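Local structure of polycyclic ketone monooxygenase (Myceliophthora thermophila, 5MQ6) at residues Pro394-Val399 with Tyr420-Lys425. The protein uses FAD and NADPH to insert one oxygen atom beside a ketone carbonyl, turning ketones, polycyclic ones especially, into esters or lactones. Numbering follows the deposited sequence.
Sequences PHAEQV and YPTWCK. With NDP (NADPH dihydro-nicotinamide-adenine-dinucleotide phosphate), chain C.
His395 and Thr422 meet at about a right angle: the hydroxyl OG1 of Thr422 comes up to the edge of the imidazole, in the ring plane, 3.5 Å from His395 CD2, while Thr422 CG2 stays 4.1 Å from that same carbon; no hydrogen bond joins the two. With chi1 at 174° the His395 ring swings away from its own backbone N, toward the loop, and Val399 CG2, one turn on, packs 3.3 Å above one ring face, off toward the rim. Trp306 meets the His395 ring edge-to-face. Contact thins toward Ala396, whose CB is 4.5 Å from Thr422 OG1, and Pro394 and Gln398, on the helix's outer face, are solvent-exposed. The Thr422 hydroxyl is hydrogen-bonded to Asp392, earlier on the same helix, and to a bound glycerol, probably from the crystallisation liquor. The contact thus sets the long helix 378-406 of this FAD-binding Baeyer-Villiger monooxygenase against the loop between helix 410-416 and strand 428-429. Further along, Pro421 CB sits 3.4 Å above the centre of the Trp423 ring, and Cys424 ties the loop to Cys596 by a disulfide. Lys425, bent at chi2 (-71°), carries NZ to the NADPH 2'-phosphate, a 2.8 Å hydrogen bond to O3X, and to the carbonyl of Pro598.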
loop_
_atom_site.group_PDB
_atom_site.type_symbol
_atom_site.label_atom_id
_atom_site.label_comp_id
_atom_site.label_asym_id
_atom_site.label_seq_id
_atom_site.Cartn_x
_atom_site.Cartn_y
_atom_site.Cartn_z
ATOM N N PRO A 394 7.141 21.324 -14.966
ATOM C CA PRO A 394 5.939 22.133 -14.992
ATOM C C PRO A 394 4.921 21.749 -13.888
ATOM O O PRO A 394 4.359 22.650 -13.214
ATOM C CB PRO A 394 5.355 21.855 -16.366
ATOM C CG PRO A 394 6.520 21.437 -17.199
ATOM C CD PRO A 394 7.433 20.724 -16.292
ATOM N N HIS A 395 4.654 20.463 -13.688
ATOM C CA HIS A 395 3.696 20.151 -12.651
ATOM C C HIS A 395 4.228 20.558 -11.270
ATOM O O HIS A 395 3.507 21.128 -10.427
ATOM C CB HIS A 395 3.369 18.678 -12.608
ATOM C CG HIS A 395 2.492 18.295 -11.446
ATOM N ND1 HIS A 395 1.182 18.690 -11.329
ATOM C CD2 HIS A 395 2.748 17.563 -10.341
ATOM C CE1 HIS A 395 0.659 18.194 -10.227
ATOM N NE2 HIS A 395 1.583 17.502 -9.614
ATOM N N ALA A 396 5.497 20.276 -11.018
ATOM C CA ALA A 396 6.081 20.564 -9.727
ATOM C C ALA A 396 6.006 22.057 -9.386
ATOM O O ALA A 396 5.716 22.407 -8.259
ATOM C CB ALA A 396 7.511 20.105 -9.727
ATOM N N GLU A 397 6.278 22.918 -10.371
ATOM C CA GLU A 397 6.192 24.361 -10.146
ATOM C C GLU A 397 4.731 24.756 -9.905
ATOM O O GLU A 397 4.496 25.607 -9.078
ATOM C CB GLU A 397 6.750 25.150 -11.300
ATOM C CG GLU A 397 8.225 24.953 -11.502
ATOM C CD GLU A 397 9.132 25.958 -10.747
ATOM O OE1 GLU A 397 9.574 25.569 -9.598
ATOM O OE2 GLU A 397 9.422 27.097 -11.326
ATOM N N GLN A 398 3.770 24.157 -10.614
ATOM C CA GLN A 398 2.357 24.428 -10.295
ATOM C C GLN A 398 1.955 24.037 -8.898
ATOM O O GLN A 398 1.165 24.710 -8.297
ATOM C CB GLN A 398 1.396 23.800 -11.270
ATOM C CG GLN A 398 1.637 24.449 -12.664
ATOM C CD GLN A 398 0.484 24.255 -13.592
ATOM O OE1 GLN A 398 -0.279 23.302 -13.456
ATOM N NE2 GLN A 398 0.298 25.202 -14.507
ATOM N N VAL A 399 2.467 22.944 -8.385
ATOM C CA VAL A 399 2.094 22.548 -7.032
ATOM C C VAL A 399 2.546 23.597 -6.014
ATOM O O VAL A 399 1.795 23.946 -5.127
ATOM C CB VAL A 399 2.677 21.197 -6.651
ATOM C CG1 VAL A 399 2.238 20.775 -5.214
ATOM C CG2 VAL A 399 2.234 20.117 -7.634
ATOM N N TYR A 420 10.934 18.492 -4.003
ATOM C CA TYR A 420 11.445 17.233 -4.494
ATOM C C TYR A 420 10.635 16.856 -5.722
ATOM O O TYR A 420 9.504 17.283 -5.831
ATOM C CB TYR A 420 11.301 16.102 -3.459
ATOM C CG TYR A 420 9.994 16.023 -2.752
ATOM C CD1 TYR A 420 8.856 15.452 -3.345
ATOM C CD2 TYR A 420 9.867 16.507 -1.470
ATOM C CE1 TYR A 420 7.639 15.371 -2.657
ATOM C CE2 TYR A 420 8.686 16.419 -0.772
ATOM C CZ TYR A 420 7.595 15.867 -1.378
ATOM O OH TYR A 420 6.471 15.887 -0.700
ATOM N N PRO A 421 11.183 16.000 -6.603
ATOM C CA PRO A 421 10.386 15.536 -7.742
ATOM C C PRO A 421 9.085 14.816 -7.316
ATOM O O PRO A 421 9.050 14.151 -6.289
ATOM C CB PRO A 421 11.301 14.543 -8.417
ATOM C CG PRO A 421 12.671 14.857 -7.944
ATOM C CD PRO A 421 12.531 15.438 -6.584
ATOM N N THR A 422 8.041 14.985 -8.100
ATOM C CA THR A 422 6.738 14.410 -7.850
ATOM C C THR A 422 6.843 12.894 -7.534
ATOM O O THR A 422 6.143 12.392 -6.677
ATOM C CB THR A 422 5.799 14.589 -9.080
ATOM O OG1 THR A 422 5.746 15.983 -9.521
ATOM C CG2 THR A 422 4.400 14.142 -8.737
ATOM N N TRP A 423 7.693 12.179 -8.267
ATOM C CA TRP A 423 7.843 10.764 -8.032
ATOM C C TRP A 423 8.446 10.284 -6.659
ATOM O O TRP A 423 8.395 9.099 -6.414
ATOM C CB TRP A 423 8.589 10.143 -9.197
ATOM C CG TRP A 423 10.054 10.493 -9.284
ATOM C CD1 TRP A 423 11.062 9.977 -8.529
ATOM C CD2 TRP A 423 10.664 11.443 -10.173
ATOM N NE1 TRP A 423 12.250 10.502 -8.922
ATOM C CE2 TRP A 423 12.047 11.402 -9.927
ATOM C CE3 TRP A 423 10.175 12.272 -11.196
ATOM C CZ2 TRP A 423 12.967 12.188 -10.626
ATOM C CZ3 TRP A 423 11.092 13.080 -11.906
ATOM C CH2 TRP A 423 12.486 13.009 -11.624
ATOM N N CYS A 424 9.001 11.156 -5.807
ATOM C CA CYS A 424 9.684 10.736 -4.582
ATOM C C CYS A 424 8.776 10.411 -3.391
ATOM O O CYS A 424 9.237 9.818 -2.433
ATOM C CB CYS A 424 10.672 11.818 -4.112
ATOM S SG CYS A 424 12.077 12.066 -5.200
ATOM N N LYS A 425 7.519 10.843 -3.433
ATOM C CA LYS A 425 6.530 10.561 -2.426
ATOM C C LYS A 425 5.225 10.363 -3.105
ATOM O O LYS A 425 5.018 10.822 -4.245
ATOM C CB LYS A 425 6.292 11.748 -1.477
ATOM C CG LYS A 425 7.498 12.304 -0.782
ATOM C CD LYS A 425 8.077 11.388 0.299
ATOM C CE LYS A 425 8.773 12.162 1.434
ATOM N NZ LYS A 425 8.966 11.286 2.630
HETATM P PA NDP C . 3.289 8.387 5.573
HETATM O O1A NDP C . 4.418 7.352 5.913
HETATM O O2A NDP C . 2.956 8.804 4.163
HETATM O O5B NDP C . 3.548 9.665 6.512
HETATM C C5B NDP C . 4.121 9.578 7.801
HETATM C C4B NDP C . 4.427 11.020 8.151
HETATM O O4B NDP C . 5.056 11.087 9.458
HETATM C C3B NDP C . 5.373 11.657 7.128
HETATM O O3B NDP C . 4.845 12.937 6.733
HETATM C C2B NDP C . 6.659 11.701 7.924
HETATM O O2B NDP C . 7.610 12.709 7.474
HETATM C C1B NDP C . 6.163 11.928 9.335
HETATM N N9A NDP C . 7.204 11.601 10.311
HETATM C C8A NDP C . 7.930 10.443 10.430
HETATM N N7A NDP C . 8.825 10.534 11.432
HETATM C C5A NDP C . 8.642 11.784 11.928
HETATM C C6A NDP C . 9.283 12.556 12.985
HETATM N N6A NDP C . 10.261 11.976 13.669
HETATM N N1A NDP C . 8.836 13.810 13.208
HETATM C C2A NDP C . 7.831 14.404 12.488
HETATM N N3A NDP C . 7.192 13.782 11.483
HETATM C C4A NDP C . 7.583 12.491 11.193
HETATM O O3 NDP C . 1.896 7.876 6.157
HETATM P PN NDP C . 0.344 8.248 5.762
HETATM O O1N NDP C . -0.521 7.425 6.770
HETATM O O2N NDP C . 0.117 9.743 5.736
HETATM O O5D NDP C . 0.144 7.681 4.259
HETATM C C5D NDP C . 0.520 6.287 3.995
HETATM C C4D NDP C . -0.039 5.805 2.669
HETATM O O4D NDP C . -1.475 5.660 2.742
HETATM C C3D NDP C . 0.100 6.904 1.612
HETATM O O3D NDP C . 1.472 7.234 1.174
HETATM C C2D NDP C . -0.975 6.493 0.584
HETATM O O2D NDP C . -0.519 5.371 -0.241
HETATM C C1D NDP C . -2.139 6.175 1.521
HETATM P P2B NDP C . 8.719 12.304 6.361
HETATM O O1X NDP C . 9.276 10.957 6.842
HETATM O O2X NDP C . 9.833 13.327 6.414
HETATM O O3X NDP C . 8.022 12.367 4.995
#